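Local coordinates for protein glucanase (Clostridium thermocellum, PDB 5GXX) that probably hydrolyses beta-1,4-glucosidic bonds within cellulose chains, as a family 9 endoglucanase of the cellulosome, at residues L68-A71 and L72-G76; G83-L86 and H87-N91; L422-L425 and T426-G430. The protein carries 1 engineered substitution. All blocks are in the same frame, centred on the assembly; numbering follows the deposited sequence.

How the contacts relate
From the N terminus the chain forms contact 1 in the last turns of helix 58-75, contact 2 near the start of the following helix 85-101, and contact 3 more than 300 residues later at the C-terminal end of helix 412-429. Each joins neighbouring turns of a single helix, so none closes a long loop; the three run in series, without nesting or crossing. Their helices nevertheless pack together in the catalytic module: L72 of contact 1 meets L88 of contact 2, L88 also reaches C423 of contact 3, and Y75 of contact 1 lies against C423 and R424. The centres of contacts 1 and 2 are about 11 Å apart, those of contacts 2 and 3 about 15 Å.

Contact 1. Residues L68-A71 and L72-G76; sequences LGWA and LYEYG
The indole edge of W70 is met close to its plane by E74 OE2, one turn further along the same helix. Within 72-76 the same oxygen also lies in plane at the edge of the Y73 ring, while E74 CB sits over the centre of one face of the Y75 ring, 3.5 Å above it. W70 NE1 donates to E74 OE2 at 2.8 Å (N-H...O angle 147°), which receives it on its anti lone pair. The two side chains run alongside each other, with ring and carboxylate planes 65° apart. E74 CG, beside its backbone N, comes to 3.5 Å from W70 NE1, and a bend at chi2 (-65°) then folds the acid group back to the indole. A salt bridge from R258 to the same OE2 gives this oxygen a charged partner as well as the neutral indole N-H, so the acid probably stays ionised. Beneath this i to i+4 Trp-Glu side-chain bond of the catalytic module run ordinary helix bonds of the same spacing, such as Y73 N to G69 O at 2.8 Å. The Y75 hydroxyl bonds to D317. W207 and F310 meet W70 edge-to-face, and W203 lies against it too. Around this end of helix 58-75, L68 and L72 face helix 85-101, Y73 touches helix 142-158, E74 and Y75 lie on helix 301-318, and Y75 also meets helix 412-429.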
ATOM      1  N   LEU A  68      -5.109 -18.407  46.722  1.00 12.30           N
ATOM      2  CA  LEU A  68      -4.096 -17.692  47.507  1.00 11.93           C
ATOM      3  C   LEU A  68      -4.553 -17.511  48.955  1.00 13.56           C
ATOM      4  O   LEU A  68      -3.745 -17.662  49.881  1.00 13.76           O
ATOM      5  CB  LEU A  68      -3.732 -16.342  46.889  1.00 13.50           C
ATOM      6  CG  LEU A  68      -3.043 -16.383  45.520  1.00 13.03           C
ATOM      7  CD1 LEU A  68      -2.447 -15.010  45.187  1.00 15.31           C
ATOM      8  CD2 LEU A  68      -1.954 -17.456  45.393  1.00 16.17           C
ATOM      9  N   GLY A  69      -5.845 -17.215  49.128  1.00 14.58           N
ATOM     10  CA  GLY A  69      -6.439 -17.115  50.459  1.00 14.79           C
ATOM     11  C   GLY A  69      -6.353 -18.447  51.176  1.00 14.38           C
ATOM     12  O   GLY A  69      -5.974 -18.495  52.356  1.00 14.97           O
ATOM     13  N   TRP A  70      -6.658 -19.530  50.458  1.00 13.47           N
ATOM     14  CA  TRP A  70      -6.650 -20.860  51.062  1.00 13.79           C
ATOM     15  C   TRP A  70      -5.225 -21.192  51.498  1.00 13.76           C
ATOM     16  O   TRP A  70      -5.044 -21.761  52.578  1.00 14.60           O
ATOM     17  CB  TRP A  70      -7.249 -21.907  50.112  1.00 13.32           C
ATOM     18  CG  TRP A  70      -7.574 -23.242  50.736  1.00 14.08           C
ATOM     19  CD1 TRP A  70      -7.518 -23.560  52.057  1.00 12.50           C
ATOM     20  CD2 TRP A  70      -8.030 -24.427  50.058  1.00 15.20           C
ATOM     21  NE1 TRP A  70      -7.885 -24.873  52.248  1.00 14.52           N
ATOM     22  CE2 TRP A  70      -8.208 -25.426  51.035  1.00 17.67           C
ATOM     23  CE3 TRP A  70      -8.264 -24.751  48.709  1.00 15.82           C
ATOM     24  CZ2 TRP A  70      -8.637 -26.720  50.713  1.00 16.35           C
ATOM     25  CZ3 TRP A  70      -8.698 -26.024  48.393  1.00 14.25           C
ATOM     26  CH2 TRP A  70      -8.857 -27.004  49.385  1.00 16.65           C
ATOM     27  N   ALA A  71      -4.230 -20.826  50.685  1.00 14.60           N
ATOM     28  CA  ALA A  71      -2.832 -21.051  51.059  1.00 14.38           C
ATOM     29  C   ALA A  71      -2.497 -20.395  52.404  1.00 15.40           C
ATOM     30  O   ALA A  71      -1.872 -21.013  53.278  1.00 15.41           O
ATOM     31  CB  ALA A  71      -1.910 -20.561  49.963  1.00 13.22           C
ATOM     32  N   LEU A  72      -2.928 -19.147  52.566  1.00 16.05           N
ATOM     33  CA  LEU A  72      -2.710 -18.418  53.806  1.00 16.36           C
ATOM     34  C   LEU A  72      -3.500 -19.038  54.951  1.00 16.49           C
ATOM     35  O   LEU A  72      -2.988 -19.104  56.072  1.00 17.24           O
ATOM     36  CB  LEU A  72      -3.073 -16.938  53.633  1.00 15.96           C
ATOM     37  CG  LEU A  72      -2.096 -16.070  52.828  1.00 15.50           C
ATOM     38  CD1 LEU A  72      -2.713 -14.722  52.445  1.00 15.11           C
ATOM     39  CD2 LEU A  72      -0.753 -15.839  53.530  1.00 17.39           C
ATOM     40  N   TYR A  73      -4.727 -19.491  54.679  1.00 16.44           N
ATOM     41  CA  TYR A  73      -5.600 -20.079  55.694  1.00 17.24           C
ATOM     42  C   TYR A  73      -4.995 -21.341  56.298  1.00 18.66           C
ATOM     43  O   TYR A  73      -5.087 -21.563  57.502  1.00 19.86           O
ATOM     44  CB  TYR A  73      -6.994 -20.352  55.109  1.00 18.22           C
ATOM     45  CG  TYR A  73      -8.009 -20.930  56.067  1.00 17.56           C
ATOM     46  CD1 TYR A  73      -8.783 -20.104  56.893  1.00 18.89           C
ATOM     47  CD2 TYR A  73      -8.236 -22.299  56.120  1.00 18.13           C
ATOM     48  CE1 TYR A  73      -9.726 -20.643  57.767  1.00 19.11           C
ATOM     49  CE2 TYR A  73      -9.177 -22.842  56.978  1.00 16.85           C
ATOM     50  CZ  TYR A  73      -9.917 -22.008  57.807  1.00 17.62           C
ATOM     51  OH  TYR A  73     -10.844 -22.582  58.654  1.00 22.46           O
ATOM     52  N   GLU A  74      -4.338 -22.144  55.467  1.00 17.79           N
ATOM     53  CA  GLU A  74      -3.744 -23.399  55.944  1.00 18.75           C
ATOM     54  C   GLU A  74      -2.352 -23.226  56.522  1.00 19.39           C
ATOM     55  O   GLU A  74      -2.016 -23.856  57.528  1.00 18.52           O
ATOM     56  CB  GLU A  74      -3.638 -24.403  54.791  1.00 18.99           C
ATOM     57  CG  GLU A  74      -4.989 -24.776  54.198  1.00 20.16           C
ATOM     58  CD  GLU A  74      -5.890 -25.504  55.164  1.00 20.05           C
ATOM     59  OE1 GLU A  74      -5.404 -26.065  56.179  1.00 20.81           O
ATOM     60  OE2 GLU A  74      -7.110 -25.548  54.903  1.00 19.89           O
ATOM     61  N   TYR A  75      -1.546 -22.399  55.866  1.00 19.88           N
ATOM     62  CA  TYR A  75      -0.102 -22.439  56.055  1.00 21.00           C
ATOM     63  C   TYR A  75       0.499 -21.060  56.345  1.00 22.58           C
ATOM     64  O   TYR A  75       1.713 -20.932  56.493  1.00 23.86           O
ATOM     65  CB  TYR A  75       0.570 -23.201  54.878  1.00 20.16           C
ATOM     66  CG  TYR A  75       0.046 -24.631  54.703  1.00 21.03           C
ATOM     67  CD1 TYR A  75       0.014 -25.518  55.778  1.00 22.63           C
ATOM     68  CD2 TYR A  75      -0.398 -25.111  53.457  1.00 23.13           C
ATOM     69  CE1 TYR A  75      -0.475 -26.815  55.650  1.00 24.95           C
ATOM     70  CE2 TYR A  75      -0.897 -26.419  53.320  1.00 22.18           C
ATOM     71  CZ  TYR A  75      -0.928 -27.264  54.420  1.00 24.80           C
ATOM     72  OH  TYR A  75      -1.406 -28.566  54.346  1.00 23.47           O
ATOM     73  N   GLY A  76      -0.324 -20.017  56.465  1.00 23.45           N
ATOM     74  CA  GLY A  76       0.197 -18.662  56.668  1.00 26.36           C
ATOM     75  C   GLY A  76       1.114 -18.501  57.872  1.00 27.65           C
ATOM     76  O   GLY A  76       2.142 -17.823  57.799  1.00 27.05           O
TER

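Contact 2. Residues G83-L86 and H87-N91; sequences GQRL and HLERN
R85 leaves the helix with CG anti to the backbone N (chi1 -171°) and stays extended as far as NE; E89, one turn on, starts with CG beside its backbone N (chi1 -79°) and is likewise straight beyond CG. The two chains therefore converge at their polar ends, where R85 NE donates to E89 OE2 at 2.9 Å in a salt bridge. The nitrogen arrives from above the carboxylate, 43° out of its plane. A water closes a second route: it donates to E89 OE2 at 2.6 Å and accepts from R85 NH2 at the edge of the guanidinium. R85 NH1 turns to E80 and D77, so three acidic groups share one arginine. On its other branch the carboxylate brushes L86, with E89 OE1 3.7 Å from L86 CD2. An i to i+4 Arg-Glu pair of this kind spans one turn of helix 85-101, part of the (alpha/alpha)6 barrel known for family 9 glycoside hydrolases. Near the N-terminal end of that helix, a second water links G83 to the backbone of H87, donating to G83 O and accepting from H87 N at 2.9 Å. Q84 curls back until its OE1 is 3.3 Å from H87 CD2, amide and imidazole almost parallel, while Q84 NE2 bonds to S82 O. H87 O takes two donors from opposite faces of its plane, N91 N at 3.1 Å and N91 ND2 at 2.9 Å; E19 receives a further bond from N91 ND2.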
ATOM      1  N   GLY A  83       9.865 -15.786  54.728  1.00 25.60           N
ATOM      2  CA  GLY A  83       9.762 -14.336  54.578  1.00 23.18           C
ATOM      3  C   GLY A  83       8.735 -13.902  53.547  1.00 20.99           C
ATOM      4  O   GLY A  83       8.705 -12.744  53.132  1.00 22.45           O
ATOM      5  N   GLN A  84       7.884 -14.829  53.126  1.00 18.98           N
ATOM      6  CA  GLN A  84       6.934 -14.540  52.050  1.00 17.59           C
ATOM      7  C   GLN A  84       5.501 -14.207  52.459  1.00 17.52           C
ATOM      8  O   GLN A  84       4.698 -13.835  51.602  1.00 16.50           O
ATOM      9  CB  GLN A  84       6.927 -15.704  51.047  1.00 16.56           C
ATOM     10  CG  GLN A  84       8.333 -15.949  50.473  1.00 17.60           C
ATOM     11  CD  GLN A  84       8.954 -14.689  49.911  1.00 17.88           C
ATOM     12  OE1 GLN A  84       8.346 -14.016  49.079  1.00 17.67           O
ATOM     13  NE2 GLN A  84      10.162 -14.346  50.370  1.00 19.16           N
ATOM     14  N   ARG A  85       5.157 -14.344  53.740  1.00 17.19           N
ATOM     15  CA  ARG A  85       3.788 -14.082  54.180  1.00 18.02           C
ATOM     16  C   ARG A  85       3.255 -12.704  53.785  1.00 18.25           C
ATOM     17  O   ARG A  85       2.152 -12.611  53.239  1.00 18.59           O
ATOM     18  CB  ARG A  85       3.620 -14.259  55.687  1.00 18.35           C
ATOM     19  CG  ARG A  85       2.148 -14.184  56.063  1.00 20.80           C
ATOM     20  CD  ARG A  85       1.944 -14.347  57.559  1.00 23.99           C
ATOM     21  NE  ARG A  85       0.522 -14.436  57.871  1.00 27.87           N
ATOM     22  CZ  ARG A  85       0.033 -15.026  58.956  1.00 31.19           C
ATOM     23  NH1 ARG A  85       0.847 -15.577  59.847  1.00 28.68           N
ATOM     24  NH2 ARG A  85      -1.278 -15.075  59.149  1.00 32.45           N
ATOM     25  N   LEU A  86       4.017 -11.644  54.046  1.00 18.05           N
ATOM     26  CA  LEU A  86       3.531 -10.305  53.750  1.00 19.00           C
ATOM     27  C   LEU A  86       3.424 -10.074  52.244  1.00 18.25           C
ATOM     28  O   LEU A  86       2.494  -9.405  51.786  1.00 18.81           O
ATOM     29  CB  LEU A  86       4.396  -9.227  54.419  1.00 20.41           C
ATOM     30  CG  LEU A  86       4.282  -9.140  55.951  1.00 26.61           C
ATOM     31  CD1 LEU A  86       5.498  -8.451  56.581  1.00 30.93           C
ATOM     32  CD2 LEU A  86       2.974  -8.463  56.388  1.00 30.05           C
ATOM     33  N   HIS A  87       4.365 -10.619  51.477  1.00 16.75           N
ATOM     34  CA  HIS A  87       4.236 -10.593  50.014  1.00 16.02           C
ATOM     35  C   HIS A  87       2.949 -11.239  49.522  1.00 15.65           C
ATOM     36  O   HIS A  87       2.250 -10.678  48.663  1.00 15.51           O
ATOM     37  CB  HIS A  87       5.416 -11.261  49.304  1.00 15.73           C
ATOM     38  CG  HIS A  87       6.702 -10.511  49.448  1.00 17.48           C
ATOM     39  ND1 HIS A  87       6.864  -9.215  49.011  1.00 17.47           N
ATOM     40  CD2 HIS A  87       7.880 -10.867  50.015  1.00 20.58           C
ATOM     41  CE1 HIS A  87       8.089  -8.806  49.292  1.00 18.89           C
ATOM     42  NE2 HIS A  87       8.730  -9.794  49.890  1.00 21.31           N
ATOM     43  N   LEU A  88       2.661 -12.430  50.044  1.00 14.16           N
ATOM     44  CA  LEU A  88       1.454 -13.152  49.660  1.00 13.79           C
ATOM     45  C   LEU A  88       0.188 -12.392  50.070  1.00 14.17           C
ATOM     46  O   LEU A  88      -0.754 -12.287  49.282  1.00 14.82           O
ATOM     47  CB  LEU A  88       1.494 -14.576  50.219  1.00 13.46           C
ATOM     48  CG  LEU A  88       0.307 -15.472  49.860  1.00 13.21           C
ATOM     49  CD1 LEU A  88      -0.010 -15.463  48.360  1.00 15.76           C
ATOM     50  CD2 LEU A  88       0.542 -16.901  50.339  1.00 14.25           C
ATOM     51  N   GLU A  89       0.177 -11.846  51.285  1.00 15.97           N
ATOM     52  CA  GLU A  89      -0.983 -11.110  51.773  1.00 15.66           C
ATOM     53  C   GLU A  89      -1.363  -9.899  50.928  1.00 15.47           C
ATOM     54  O   GLU A  89      -2.523  -9.751  50.535  1.00 16.91           O
ATOM     55  CB  GLU A  89      -0.781 -10.683  53.227  1.00 15.99           C
ATOM     56  CG  GLU A  89      -1.044 -11.837  54.190  1.00 16.12           C
ATOM     57  CD  GLU A  89      -0.657 -11.524  55.613  1.00 19.64           C
ATOM     58  OE1 GLU A  89      -0.074 -10.447  55.859  1.00 25.91           O
ATOM     59  OE2 GLU A  89      -0.924 -12.378  56.479  1.00 24.33           O
ATOM     60  N   ARG A  90      -0.401  -9.032  50.644  1.00 15.86           N
ATOM     61  CA  ARG A  90      -0.698  -7.821  49.883  1.00 15.26           C
ATOM     62  C   ARG A  90      -0.973  -8.110  48.408  1.00 15.19           C
ATOM     63  O   ARG A  90      -1.775  -7.423  47.778  1.00 14.95           O
ATOM     64  CB  ARG A  90       0.364  -6.734  50.070  1.00 14.76           C
ATOM     65  CG  ARG A  90       1.753  -7.039  49.506  1.00 16.28           C
ATOM     66  CD  ARG A  90       2.731  -6.012  50.077  1.00 18.45           C
ATOM     67  NE  ARG A  90       4.055  -6.143  49.470  1.00 17.77           N
ATOM     68  CZ  ARG A  90       5.122  -5.410  49.774  1.00 19.64           C
ATOM     69  NH1 ARG A  90       5.055  -4.474  50.717  1.00 20.17           N
ATOM     70  NH2 ARG A  90       6.260  -5.611  49.112  1.00 20.24           N
ATOM     71  N   ASN A  91      -0.353  -9.151  47.856  1.00 13.56           N
ATOM     72  CA  ASN A  91      -0.737  -9.564  46.510  1.00 13.23           C
ATOM     73  C   ASN A  91      -2.184 -10.050  46.451  1.00 12.72           C
ATOM     74  O   ASN A  91      -2.902  -9.728  45.506  1.00 12.44           O
ATOM     75  CB  ASN A  91       0.236 -10.611  45.964  1.00 13.27           C
ATOM     76  CG  ASN A  91       1.391  -9.955  45.252  1.00 15.07           C
ATOM     77  OD1 ASN A  91       1.233  -9.433  44.150  1.00 15.11           O
ATOM     78  ND2 ASN A  91       2.542  -9.897  45.906  1.00 15.10           N
TER
HETATM   79  O   HOH W   1       6.847 -10.848  53.040  1.00 36.84           O
HETATM   80  O   HOH W   2      -2.828 -14.178  56.432  1.00 23.34           O

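Contact 3. Residues L422-L425 and T426-G430; sequences LCRL and TAEYG
E428 OE1 is gripped by R424 NH1 at 2.9 Å in a salt bridge and by the hydroxyl of Y329, with a weak third bond from a water that R424 NH2 also holds. The oxygen lies near the guanidinium plane of R424, yet the nitrogen comes from above the carboxylate, 35° out of its plane. R424 gets there by a bend at chi2 (54°) that turns the chain along the helix, and its NE is left to pair with D317. Beside this polar pair L425 and Y429 run side by side: L425 CD2 meets the ring at its edge, 3.6 Å from Y429 CE2, while E428 CG lies over the centre of one face. The Y429 hydroxyl bonds to Y329 as well. Helix 412-429 stops here, G430 leaving helical angles with positive phi. T426 OG1 donates to G430 O at 2.7 Å, and G430 N returns to T426 O, also at 2.7 Å, so one threonine holds the exit turn twice. Y329 joins the ends of E428 and Y429 to helix 322-340. With D317 and E428 both on R424, two acids share one positive charge, which probably keeps the arginine protonated and offsets part of their mutual repulsion.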
ATOM      1  N   LEU A 422       3.598 -24.986  47.507  1.00 11.38           N
ATOM      2  CA  LEU A 422       4.921 -24.500  47.903  1.00 13.40           C
ATOM      3  C   LEU A 422       4.916 -23.983  49.345  1.00 14.61           C
ATOM      4  O   LEU A 422       5.891 -24.174  50.079  1.00 15.92           O
ATOM      5  CB  LEU A 422       5.453 -23.426  46.951  1.00 13.23           C
ATOM      6  CG  LEU A 422       5.729 -23.870  45.516  1.00 12.32           C
ATOM      7  CD1 LEU A 422       5.953 -22.660  44.593  1.00 12.59           C
ATOM      8  CD2 LEU A 422       6.928 -24.829  45.477  1.00 14.34           C
ATOM      9  N   CYS A 423       3.831 -23.341  49.756  1.00 14.08           N
ATOM     10  CA  CYS A 423       3.692 -22.981  51.174  1.00 15.00           C
ATOM     11  C   CYS A 423       3.844 -24.207  52.075  1.00 15.20           C
ATOM     12  O   CYS A 423       4.584 -24.154  53.059  1.00 15.22           O
ATOM     13  CB  CYS A 423       2.345 -22.324  51.466  1.00 14.14           C
ATOM     14  SG  CYS A 423       2.201 -20.637  50.870  1.00 14.20           S
ATOM     15  N   ARG A 424       3.161 -25.306  51.758  1.00 13.65           N
ATOM     16  CA  ARG A 424       3.282 -26.525  52.550  1.00 14.10           C
ATOM     17  C   ARG A 424       4.720 -27.044  52.581  1.00 14.43           C
ATOM     18  O   ARG A 424       5.233 -27.444  53.638  1.00 14.51           O
ATOM     19  CB  ARG A 424       2.346 -27.605  51.992  1.00 14.05           C
ATOM     20  CG  ARG A 424       2.430 -28.954  52.702  1.00 14.13           C
ATOM     21  CD  ARG A 424       2.232 -28.819  54.215  1.00 15.09           C
ATOM     22  NE  ARG A 424       2.200 -30.149  54.813  1.00 15.58           N
ATOM     23  CZ  ARG A 424       3.285 -30.906  54.995  1.00 16.40           C
ATOM     24  NH1 ARG A 424       4.503 -30.472  54.673  1.00 18.51           N
ATOM     25  NH2 ARG A 424       3.151 -32.121  55.516  1.00 19.93           N
ATOM     26  N   LEU A 425       5.387 -27.039  51.428  1.00 13.23           N
ATOM     27  CA  LEU A 425       6.721 -27.626  51.369  1.00 14.68           C
ATOM     28  C   LEU A 425       7.775 -26.757  52.048  1.00 15.86           C
ATOM     29  O   LEU A 425       8.677 -27.277  52.714  1.00 15.98           O
ATOM     30  CB  LEU A 425       7.082 -27.978  49.927  1.00 13.26           C
ATOM     31  CG  LEU A 425       6.387 -29.270  49.489  1.00 11.54           C
ATOM     32  CD1 LEU A 425       6.251 -29.327  47.969  1.00 12.08           C
ATOM     33  CD2 LEU A 425       7.087 -30.520  50.046  1.00 13.18           C
ATOM     34  N   THR A 426       7.669 -25.439  51.915  1.00 15.44           N
ATOM     35  CA  THR A 426       8.641 -24.586  52.591  1.00 18.07           C
ATOM     36  C   THR A 426       8.389 -24.604  54.094  1.00 18.98           C
ATOM     37  O   THR A 426       9.343 -24.556  54.876  1.00 19.58           O
ATOM     38  CB  THR A 426       8.712 -23.156  52.027  1.00 18.83           C
ATOM     39  OG1 THR A 426       9.882 -22.504  52.540  1.00 22.12           O
ATOM     40  CG2 THR A 426       7.494 -22.347  52.411  1.00 18.34           C
ATOM     41  N   ALA A 427       7.129 -24.724  54.501  1.00 16.70           N
ATOM     42  CA  ALA A 427       6.825 -24.874  55.920  1.00 18.64           C
ATOM     43  C   ALA A 427       7.599 -26.047  56.500  1.00 19.14           C
ATOM     44  O   ALA A 427       8.177 -25.951  57.592  1.00 20.16           O
ATOM     45  CB  ALA A 427       5.327 -25.084  56.117  1.00 17.45           C
ATOM     46  N   GLU A 428       7.642 -27.154  55.773  1.00 18.99           N
ATOM     47  CA  GLU A 428       8.337 -28.331  56.288  1.00 19.22           C
ATOM     48  C   GLU A 428       9.857 -28.245  56.139  1.00 20.90           C
ATOM     49  O   GLU A 428      10.602 -28.575  57.072  1.00 21.33           O
ATOM     50  CB  GLU A 428       7.817 -29.573  55.574  1.00 18.20           C
ATOM     51  CG  GLU A 428       8.589 -30.844  55.921  1.00 16.84           C
ATOM     52  CD  GLU A 428       7.908 -32.103  55.431  1.00 19.98           C
ATOM     53  OE1 GLU A 428       6.971 -32.015  54.624  1.00 17.57           O
ATOM     54  OE2 GLU A 428       8.324 -33.210  55.822  1.00 22.32           O
ATOM     55  N   TYR A 429      10.325 -27.811  54.976  1.00 20.76           N
ATOM     56  CA  TYR A 429      11.745 -27.944  54.664  1.00 21.05           C
ATOM     57  C   TYR A 429      12.537 -26.665  54.855  1.00 23.34           C
ATOM     58  O   TYR A 429      13.765 -26.687  54.813  1.00 25.53           O
ATOM     59  CB  TYR A 429      11.935 -28.493  53.253  1.00 20.53           C
ATOM     60  CG  TYR A 429      11.410 -29.903  53.128  1.00 21.21           C
ATOM     61  CD1 TYR A 429      12.112 -30.974  53.676  1.00 24.73           C
ATOM     62  CD2 TYR A 429      10.187 -30.172  52.515  1.00 20.25           C
ATOM     63  CE1 TYR A 429      11.627 -32.268  53.575  1.00 20.85           C
ATOM     64  CE2 TYR A 429       9.702 -31.468  52.393  1.00 20.46           C
ATOM     65  CZ  TYR A 429      10.427 -32.518  52.929  1.00 21.64           C
ATOM     66  OH  TYR A 429       9.946 -33.810  52.839  1.00 23.81           O
ATOM     67  N   GLY A 430      11.837 -25.558  55.080  1.00 24.09           N
ATOM     68  CA  GLY A 430      12.505 -24.274  55.219  1.00 26.66           C
ATOM     69  C   GLY A 430      12.996 -23.801  53.867  1.00 26.43           C
ATOM     70  O   GLY A 430      12.263 -23.833  52.872  1.00 27.63           O
TER
HETATM   71  O   HOH W   3       5.112 -34.149  56.465  1.00 29.33           O